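Local coordinates for protein inorganic polyphosphate/ATP-glucomannokinase (Arthrobacter sp., PDB 1WOQ) that phosphorylates glucose and mannose, drawing the phosphoryl group from either inorganic polyphosphate or ATP, as a bacterial kinase of the ROK family, at residues A156-D160 and G161-P165; L235-R238 and T239-P243; A59-V62 and A63-A67. All blocks are in the same frame, centred on the assembly; numbering follows the deposited sequence.

Interaction 1 of 3, residues A156-D160 and G161-P165; sequences AFIFD and GKLVP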
ATOM      1  N   ALA A 156       6.317  -4.467   1.505  1.00 11.65           N
ATOM      2  CA  ALA A 156       5.799  -5.604   0.762  1.00 12.51           C
ATOM      3  C   ALA A 156       7.013  -6.499   0.536  1.00 12.83           C
ATOM      4  O   ALA A 156       8.018  -6.059  -0.030  1.00 13.18           O
ATOM      5  CB  ALA A 156       5.226  -5.159  -0.581  1.00 10.82           C
ATOM      6  N   PHE A 157       6.925  -7.739   0.995  1.00 12.05           N
ATOM      7  CA  PHE A 157       8.016  -8.694   0.838  1.00 13.59           C
ATOM      8  C   PHE A 157       7.704  -9.541  -0.394  1.00 12.85           C
ATOM      9  O   PHE A 157       6.761 -10.332  -0.395  1.00 14.37           O
ATOM     10  CB  PHE A 157       8.116  -9.576   2.090  1.00 12.53           C
ATOM     11  CG  PHE A 157       9.435 -10.293   2.235  1.00 12.03           C
ATOM     12  CD1 PHE A 157      10.238 -10.069   3.350  1.00 13.76           C
ATOM     13  CD2 PHE A 157       9.866 -11.197   1.266  1.00 13.57           C
ATOM     14  CE1 PHE A 157      11.458 -10.739   3.501  1.00 15.16           C
ATOM     15  CE2 PHE A 157      11.081 -11.870   1.403  1.00 13.89           C
ATOM     16  CZ  PHE A 157      11.879 -11.642   2.524  1.00 14.17           C
ATOM     17  N   ILE A 158       8.493  -9.352  -1.447  1.00 13.53           N
ATOM     18  CA  ILE A 158       8.314 -10.086  -2.694  1.00 13.55           C
ATOM     19  C   ILE A 158       9.479 -11.063  -2.869  1.00 14.17           C
ATOM     20  O   ILE A 158      10.631 -10.696  -2.649  1.00 13.68           O
ATOM     21  CB  ILE A 158       8.306  -9.125  -3.917  1.00 15.90           C
ATOM     22  CG1 ILE A 158       7.256  -8.024  -3.728  1.00 15.84           C
ATOM     23  CG2 ILE A 158       8.024  -9.906  -5.200  1.00 14.23           C
ATOM     24  CD1 ILE A 158       5.831  -8.534  -3.601  1.00 18.63           C
ATOM     25  N   PHE A 159       9.177 -12.305  -3.237  1.00 15.01           N
ATOM     26  CA  PHE A 159      10.221 -13.299  -3.476  1.00 14.89           C
ATOM     27  C   PHE A 159       9.904 -14.044  -4.764  1.00 15.79           C
ATOM     28  O   PHE A 159       8.858 -14.690  -4.880  1.00 16.06           O
ATOM     29  CB  PHE A 159      10.328 -14.302  -2.326  1.00 16.05           C
ATOM     30  CG  PHE A 159      11.492 -15.243  -2.471  1.00 17.72           C
ATOM     31  CD1 PHE A 159      12.796 -14.772  -2.368  1.00 16.00           C
ATOM     32  CD2 PHE A 159      11.288 -16.588  -2.771  1.00 19.75           C
ATOM     33  CE1 PHE A 159      13.886 -15.619  -2.563  1.00 18.85           C
ATOM     34  CE2 PHE A 159      12.371 -17.447  -2.968  1.00 19.55           C
ATOM     35  CZ  PHE A 159      13.672 -16.959  -2.865  1.00 18.98           C
ATOM     36  N   ASP A 160      10.813 -13.956  -5.729  1.00 16.96           N
ATOM     37  CA  ASP A 160      10.620 -14.593  -7.027  1.00 18.79           C
ATOM     38  C   ASP A 160       9.306 -14.120  -7.642  1.00 18.98           C
ATOM     39  O   ASP A 160       8.571 -14.898  -8.259  1.00 20.41           O
ATOM     40  CB  ASP A 160      10.621 -16.123  -6.895  1.00 19.67           C
ATOM     41  CG  ASP A 160      12.020 -16.700  -6.747  1.00 22.44           C
ATOM     42  OD1 ASP A 160      13.003 -15.967  -6.979  1.00 24.13           O
ATOM     43  OD2 ASP A 160      12.136 -17.899  -6.410  1.00 26.49           O
ATOM     44  N   GLY A 161       9.013 -12.837  -7.457  1.00 17.78           N
ATOM     45  CA  GLY A 161       7.803 -12.252  -8.009  1.00 18.43           C
ATOM     46  C   GLY A 161       6.512 -12.581  -7.281  1.00 18.28           C
ATOM     47  O   GLY A 161       5.434 -12.151  -7.703  1.00 17.82           O
ATOM     48  N   LYS A 162       6.608 -13.332  -6.190  1.00 16.26           N
ATOM     49  CA  LYS A 162       5.426 -13.710  -5.423  1.00 18.68           C
ATOM     50  C   LYS A 162       5.377 -12.958  -4.102  1.00 15.93           C
ATOM     51  O   LYS A 162       6.408 -12.700  -3.490  1.00 15.38           O
ATOM     52  CB  LYS A 162       5.429 -15.214  -5.129  1.00 20.90           C
ATOM     53  CG  LYS A 162       5.544 -16.112  -6.351  1.00 27.21           C
ATOM     54  CD  LYS A 162       5.304 -17.575  -5.977  1.00 32.89           C
ATOM     55  CE  LYS A 162       6.274 -18.062  -4.907  1.00 36.08           C
ATOM     56  NZ  LYS A 162       5.922 -19.425  -4.404  1.00 36.93           N
ATOM     57  N   LEU A 163       4.174 -12.616  -3.659  1.00 14.78           N
ATOM     58  CA  LEU A 163       4.024 -11.898  -2.401  1.00 12.95           C
ATOM     59  C   LEU A 163       4.095 -12.798  -1.174  1.00 13.50           C
ATOM     60  O   LEU A 163       3.369 -13.786  -1.073  1.00 15.60           O
ATOM     61  CB  LEU A 163       2.689 -11.142  -2.372  1.00 13.09           C
ATOM     62  CG  LEU A 163       2.292 -10.520  -1.026  1.00 14.97           C
ATOM     63  CD1 LEU A 163       3.182  -9.318  -0.715  1.00 13.61           C
ATOM     64  CD2 LEU A 163       0.828 -10.089  -1.082  1.00 16.65           C
ATOM     65  N   VAL A 164       5.000 -12.458  -0.259  1.00 13.31           N
ATOM     66  CA  VAL A 164       5.133 -13.141   1.026  1.00 13.98           C
ATOM     67  C   VAL A 164       4.316 -12.124   1.830  1.00 12.61           C
ATOM     68  O   VAL A 164       4.813 -11.063   2.203  1.00 13.76           O
ATOM     69  CB  VAL A 164       6.600 -13.165   1.503  1.00 12.80           C
ATOM     70  CG1 VAL A 164       6.685 -13.755   2.900  1.00 13.88           C
ATOM     71  CG2 VAL A 164       7.441 -14.000   0.532  1.00 13.72           C
ATOM     72  N   PRO A 165       3.045 -12.442   2.108  1.00 14.36           N
ATOM     73  CA  PRO A 165       2.153 -11.539   2.837  1.00 13.78           C
ATOM     74  C   PRO A 165       2.434 -11.049   4.244  1.00 13.50           C
ATOM     75  O   PRO A 165       3.076 -11.716   5.056  1.00 12.29           O
ATOM     76  CB  PRO A 165       0.808 -12.259   2.759  1.00 15.64           C
ATOM     77  CG  PRO A 165       1.214 -13.689   2.860  1.00 19.66           C
ATOM     78  CD  PRO A 165       2.415 -13.765   1.936  1.00 15.06           C
TER
HETATM   79  O   HOH W   1       4.642  -8.466   2.703  1.00 11.20           O
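F159 and K162 bond to each other twice through their backbones. N of F159 gives to O of K162 at 2.8 Å, and N of K162 gives to O of F159 at 2.9 Å. Two residues along, V164 N meets F157 O at 2.8 Å, and a water bridges F157 N and V164 O, accepting from the first and donating to the second. I158 adds a CA-H...O contact to K162 O.

Apolar contacts occur on both faces. F157, F159 and V164 share one: with CG anti to its backbone N (chi1 -162°), the F157 ring lies alongside V164, CD2 3.8 Å from CG2, and V164 CG2 also comes within 4.1 Å of F159 CB. On the other face the ends of I158 and L163 cross obliquely, CD1 to CD1 at 4.0 Å, and both rest on helix 123-134.

D160 is held by polar contacts to G142, its OD1 taking that residue's N-H. D160 and G161, both with positive phi, are the central residues of the type I' turn from F159 to K162, which closes a tight two-residue beta hairpin, whose strand 162-164 is an outermost strand of its mixed five-stranded sheet.

Interaction 2 of 3, residues L235-R238 and T239-P243; sequences LRLR and TPIVP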
ATOM      1  N   LEU A 235      22.447   7.962  -0.012  1.00 24.22           N
ATOM      2  CA  LEU A 235      22.620   6.651   0.594  1.00 22.92           C
ATOM      3  C   LEU A 235      23.800   5.870   0.033  1.00 23.26           C
ATOM      4  O   LEU A 235      24.199   6.053  -1.118  1.00 24.36           O
ATOM      5  CB  LEU A 235      21.334   5.831   0.443  1.00 20.43           C
ATOM      6  CG  LEU A 235      20.066   6.502   0.982  1.00 18.71           C
ATOM      7  CD1 LEU A 235      18.875   5.556   0.817  1.00 17.73           C
ATOM      8  CD2 LEU A 235      20.255   6.867   2.445  1.00 19.16           C
ATOM      9  N   ARG A 236      24.362   5.008   0.871  1.00 23.23           N
ATOM     10  CA  ARG A 236      25.488   4.167   0.491  1.00 24.68           C
ATOM     11  C   ARG A 236      25.125   2.744   0.886  1.00 24.09           C
ATOM     12  O   ARG A 236      25.455   2.283   1.980  1.00 23.19           O
ATOM     13  CB  ARG A 236      26.756   4.624   1.215  1.00 26.04           C
ATOM     14  CG  ARG A 236      27.247   6.003   0.782  1.00 31.07           C
ATOM     15  CD  ARG A 236      27.739   5.983  -0.662  1.00 33.94           C
ATOM     16  NE  ARG A 236      28.180   7.298  -1.127  1.00 37.70           N
ATOM     17  CZ  ARG A 236      27.364   8.284  -1.484  1.00 38.95           C
ATOM     18  NH1 ARG A 236      26.049   8.118  -1.436  1.00 40.09           N
ATOM     19  NH2 ARG A 236      27.862   9.443  -1.893  1.00 40.01           N
ATOM     20  N   LEU A 237      24.431   2.056  -0.014  1.00 24.49           N
ATOM     21  CA  LEU A 237      23.984   0.694   0.235  1.00 23.86           C
ATOM     22  C   LEU A 237      24.582  -0.294  -0.753  1.00 25.68           C
ATOM     23  O   LEU A 237      25.031   0.084  -1.834  1.00 26.16           O
ATOM     24  CB  LEU A 237      22.460   0.630   0.133  1.00 22.33           C
ATOM     25  CG  LEU A 237      21.672   1.611   1.000  1.00 21.18           C
ATOM     26  CD1 LEU A 237      20.208   1.597   0.583  1.00 20.29           C
ATOM     27  CD2 LEU A 237      21.832   1.241   2.464  1.00 21.29           C
ATOM     28  N   ARG A 238      24.576  -1.566  -0.375  1.00 25.81           N
ATOM     29  CA  ARG A 238      25.096  -2.610  -1.243  1.00 26.55           C
ATOM     30  C   ARG A 238      23.963  -3.032  -2.177  1.00 24.44           C
ATOM     31  O   ARG A 238      24.187  -3.681  -3.193  1.00 25.79           O
ATOM     32  CB  ARG A 238      25.553  -3.811  -0.408  1.00 30.90           C
ATOM     33  CG  ARG A 238      26.422  -4.806  -1.164  1.00 38.39           C
ATOM     34  CD  ARG A 238      27.723  -4.155  -1.621  1.00 43.41           C
ATOM     35  NE  ARG A 238      28.662  -5.115  -2.197  1.00 46.80           N
ATOM     36  CZ  ARG A 238      29.197  -6.134  -1.530  1.00 48.68           C
ATOM     37  NH1 ARG A 238      30.044  -6.953  -2.138  1.00 49.74           N
ATOM     38  NH2 ARG A 238      28.884  -6.335  -0.257  1.00 49.40           N
ATOM     39  N   THR A 239      22.746  -2.634  -1.825  1.00 20.99           N
ATOM     40  CA  THR A 239      21.554  -2.981  -2.597  1.00 19.11           C
ATOM     41  C   THR A 239      21.074  -1.835  -3.477  1.00 18.00           C
ATOM     42  O   THR A 239      20.964  -0.700  -3.021  1.00 17.91           O
ATOM     43  CB  THR A 239      20.380  -3.342  -1.660  1.00 17.52           C
ATOM     44  OG1 THR A 239      20.820  -4.291  -0.684  1.00 21.09           O
ATOM     45  CG2 THR A 239      19.215  -3.927  -2.453  1.00 17.63           C
ATOM     46  N   PRO A 240      20.785  -2.115  -4.757  1.00 18.57           N
ATOM     47  CA  PRO A 240      20.307  -1.022  -5.601  1.00 17.48           C
ATOM     48  C   PRO A 240      18.964  -0.568  -5.039  1.00 17.04           C
ATOM     49  O   PRO A 240      18.184  -1.381  -4.535  1.00 14.28           O
ATOM     50  CB  PRO A 240      20.193  -1.667  -6.983  1.00 20.57           C
ATOM     51  CG  PRO A 240      19.958  -3.116  -6.673  1.00 22.23           C
ATOM     52  CD  PRO A 240      20.895  -3.370  -5.519  1.00 20.36           C
ATOM     53  N   ILE A 241      18.700   0.729  -5.107  1.00 16.06           N
ATOM     54  CA  ILE A 241      17.453   1.256  -4.574  1.00 16.26           C
ATOM     55  C   ILE A 241      16.873   2.274  -5.542  1.00 16.47           C
ATOM     56  O   ILE A 241      17.551   3.215  -5.960  1.00 18.81           O
ATOM     57  CB  ILE A 241      17.688   1.873  -3.164  1.00 13.13           C
ATOM     58  CG1 ILE A 241      16.370   2.392  -2.587  1.00 14.03           C
ATOM     59  CG2 ILE A 241      18.749   2.973  -3.235  1.00 16.59           C
ATOM     60  CD1 ILE A 241      16.427   2.663  -1.087  1.00 16.33           C
ATOM     61  N   VAL A 242      15.617   2.062  -5.916  1.00 15.95           N
ATOM     62  CA  VAL A 242      14.947   2.937  -6.863  1.00 17.45           C
ATOM     63  C   VAL A 242      13.531   3.279  -6.421  1.00 17.94           C
ATOM     64  O   VAL A 242      12.909   2.553  -5.639  1.00 17.01           O
ATOM     65  CB  VAL A 242      14.863   2.273  -8.260  1.00 16.26           C
ATOM     66  CG1 VAL A 242      16.243   1.813  -8.708  1.00 17.08           C
ATOM     67  CG2 VAL A 242      13.900   1.089  -8.216  1.00 18.43           C
ATOM     68  N   PRO A 243      13.002   4.404  -6.912  1.00 18.36           N
ATOM     69  CA  PRO A 243      11.640   4.772  -6.528  1.00 18.91           C
ATOM     70  C   PRO A 243      10.641   3.877  -7.254  1.00 17.89           C
ATOM     71  O   PRO A 243      10.945   3.321  -8.315  1.00 16.73           O
ATOM     72  CB  PRO A 243      11.546   6.230  -6.964  1.00 19.09           C
ATOM     73  CG  PRO A 243      12.432   6.267  -8.173  1.00 21.88           C
ATOM     74  CD  PRO A 243      13.631   5.468  -7.716  1.00 20.09           C
TER
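With CG anti to the carbonyl carbon in both L235 (chi1 -55°) and L237 (chi1 -54°), and each chain extended beyond it, the two leucines send their CD1 methyls to the same place, the end of I241. That residue comes from the other side of the bend with its own chain extended, CG1 anti to the backbone N (chi1 -178°). I241 CD1 therefore meets L235 CD1 at 4.2 Å and L237 CD1 at 4.3 Å, methyl against methyl, two loose van der Waals contacts. Closer to the backbone, L237 CB lies 3.7 Å from T239 O.

The chain is entering strand 241-243 here, an outermost strand of a mixed five-stranded sheet, which runs parallel to strand 217-221. Helix 195-213 packs against the same cluster: F206 touches both L237 and I241, while F218 and V220 of the neighbouring strand lie against I241.

At the bend, T239 OG1 hydrogen-bonds to E210 OE1 of helix 195-213, and R238 N makes a weak bond to the same oxygen. Earlier in the loop, R236 folds its side chain back so that NH1 bonds to L235 O at 2.8 Å; that oxygen lies close to the guanidinium plane, but NH1 stands well above the plane of the carbonyl. The same NH1 also bonds to P233 O.

Interaction 3 of 3, residues A59-V62 and A63-A67; sequences ALVV and AELSA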
ATOM      1  N   ALA A  59     -18.224   2.662   0.130  1.00 14.20           N
ATOM      2  CA  ALA A  59     -19.441   2.468  -0.646  1.00 13.84           C
ATOM      3  C   ALA A  59     -19.637   3.596  -1.655  1.00 14.25           C
ATOM      4  O   ALA A  59     -20.022   3.350  -2.797  1.00 12.74           O
ATOM      5  CB  ALA A  59     -20.648   2.381   0.277  1.00 13.43           C
ATOM      6  N   LEU A  60     -19.368   4.832  -1.239  1.00 13.84           N
ATOM      7  CA  LEU A  60     -19.530   5.970  -2.138  1.00 13.15           C
ATOM      8  C   LEU A  60     -18.553   5.903  -3.306  1.00 13.70           C
ATOM      9  O   LEU A  60     -18.925   6.193  -4.443  1.00 13.24           O
ATOM     10  CB  LEU A  60     -19.342   7.291  -1.383  1.00 14.10           C
ATOM     11  CG  LEU A  60     -20.443   7.637  -0.378  1.00 17.84           C
ATOM     12  CD1 LEU A  60     -20.013   8.822   0.463  1.00 17.76           C
ATOM     13  CD2 LEU A  60     -21.741   7.937  -1.119  1.00 18.74           C
ATOM     14  N   VAL A  61     -17.305   5.529  -3.035  1.00 12.74           N
ATOM     15  CA  VAL A  61     -16.321   5.439  -4.110  1.00 12.61           C
ATOM     16  C   VAL A  61     -16.723   4.344  -5.098  1.00 12.32           C
ATOM     17  O   VAL A  61     -16.703   4.550  -6.313  1.00 12.89           O
ATOM     18  CB  VAL A  61     -14.901   5.136  -3.575  1.00 12.52           C
ATOM     19  CG1 VAL A  61     -13.923   4.989  -4.746  1.00 12.84           C
ATOM     20  CG2 VAL A  61     -14.440   6.259  -2.653  1.00 12.34           C
ATOM     21  N   VAL A  62     -17.086   3.178  -4.574  1.00 13.73           N
ATOM     22  CA  VAL A  62     -17.492   2.067  -5.425  1.00 13.97           C
ATOM     23  C   VAL A  62     -18.745   2.414  -6.225  1.00 14.38           C
ATOM     24  O   VAL A  62     -18.858   2.058  -7.397  1.00 15.25           O
ATOM     25  CB  VAL A  62     -17.752   0.791  -4.589  1.00 12.36           C
ATOM     26  CG1 VAL A  62     -18.402  -0.288  -5.454  1.00 15.04           C
ATOM     27  CG2 VAL A  62     -16.436   0.275  -4.015  1.00 13.74           C
ATOM     28  N   ALA A  63     -19.682   3.113  -5.594  1.00 14.29           N
ATOM     29  CA  ALA A  63     -20.914   3.496  -6.274  1.00 16.32           C
ATOM     30  C   ALA A  63     -20.600   4.393  -7.466  1.00 15.67           C
ATOM     31  O   ALA A  63     -21.170   4.227  -8.543  1.00 17.01           O
ATOM     32  CB  ALA A  63     -21.849   4.214  -5.310  1.00 16.00           C
ATOM     33  N   GLU A  64     -19.696   5.346  -7.266  1.00 15.00           N
ATOM     34  CA  GLU A  64     -19.305   6.267  -8.330  1.00 15.31           C
ATOM     35  C   GLU A  64     -18.686   5.528  -9.512  1.00 15.18           C
ATOM     36  O   GLU A  64     -19.093   5.726 -10.659  1.00 15.04           O
ATOM     37  CB  GLU A  64     -18.309   7.299  -7.785  1.00 15.46           C
ATOM     38  CG  GLU A  64     -17.518   8.080  -8.834  1.00 17.67           C
ATOM     39  CD  GLU A  64     -18.378   8.956  -9.730  1.00 19.76           C
ATOM     40  OE1 GLU A  64     -19.468   9.384  -9.299  1.00 20.82           O
ATOM     41  OE2 GLU A  64     -17.947   9.234 -10.866  1.00 20.85           O
ATOM     42  N   LEU A  65     -17.707   4.674  -9.228  1.00 14.33           N
ATOM     43  CA  LEU A  65     -17.025   3.920 -10.276  1.00 13.82           C
ATOM     44  C   LEU A  65     -17.937   2.928 -10.983  1.00 14.64           C
ATOM     45  O   LEU A  65     -17.831   2.740 -12.193  1.00 16.21           O
ATOM     46  CB  LEU A  65     -15.814   3.180  -9.689  1.00 13.60           C
ATOM     47  CG  LEU A  65     -14.734   4.079  -9.074  1.00 12.78           C
ATOM     48  CD1 LEU A  65     -13.668   3.218  -8.402  1.00 13.69           C
ATOM     49  CD2 LEU A  65     -14.109   4.960 -10.149  1.00 14.72           C
ATOM     50  N   SER A  66     -18.835   2.299 -10.231  1.00 14.84           N
ATOM     51  CA  SER A  66     -19.753   1.318 -10.804  1.00 16.93           C
ATOM     52  C   SER A  66     -20.768   1.949 -11.753  1.00 18.86           C
ATOM     53  O   SER A  66     -21.365   1.258 -12.580  1.00 19.55           O
ATOM     54  CB  SER A  66     -20.500   0.577  -9.691  1.00 17.45           C
ATOM     55  OG  SER A  66     -19.601  -0.060  -8.802  1.00 22.29           O
ATOM     56  N   ALA A  67     -20.962   3.260 -11.641  1.00 19.44           N
ATOM     57  CA  ALA A  67     -21.922   3.957 -12.492  1.00 21.17           C
ATOM     58  C   ALA A  67     -21.307   4.410 -13.811  1.00 22.53           C
ATOM     59  O   ALA A  67     -22.013   4.871 -14.708  1.00 23.59           O
ATOM     60  CB  ALA A  67     -22.500   5.159 -11.750  1.00 19.98           C
TER
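S66 turns back on V62, one helical turn earlier. Its CB lies 3.2 Å from V62 O, and from there the OG swings beside its own backbone N, anti to the carbonyl carbon (chi1 -58°), which carries it back along the helix. At the tip OG donates to V62 O at 2.6 Å, from above the carbonyl plane. It also sits 3.6 Å from V62 CG1. The backbone N of S66 bonds to the same oxygen at 2.8 Å from the opposite face of that plane, so two donors grip V62 O. OG has a further partner in NH1 of R116, which ties the end of this turn to a residue beyond helix 106-114.

This is the last part of helix 51-66, and the ordinary i to i+4 ladder runs through it: A63 N to A59 O, E64 N to L60 O and L65 N to V61 O. The helix packs over a mixed five-stranded sheet, with V61, V62, L65 and S66 touching strand 14-19 and A59 and V62 meeting helix 106-114.

On the sheet side V61 and L65 lie alongside each other, V61 CG1 4.1 Å from L65 CD1, and both pack on F41. L65 CG also comes within 3.4 Å of V61 O. E64, bent at chi2 (64°), brings OE2 into a salt bridge with NE of R68.

How the interactions relate
Interactions 1 and 2 sit at the two edges of one five-stranded sheet, on its outermost strands 162-164 and 241-243, with centres about 19 Å apart. Interaction 3 belongs to a helix packed on the other five-stranded sheet, its centre about 40 Å from that of interaction 2, on the opposite side of the chain's centre. Interaction 1 is a surface contact carried by strand-to-strand backbone bonds, though its L163 side chain is about 11 Å from the bound glucose. The other two are partly buried. Residues 235-243 join their halves by leucine and isoleucine methyls, while E210 of helix 195-213 takes T239's hydroxyl; 59-67 rely on helical backbone bonds and one serine hydroxyl.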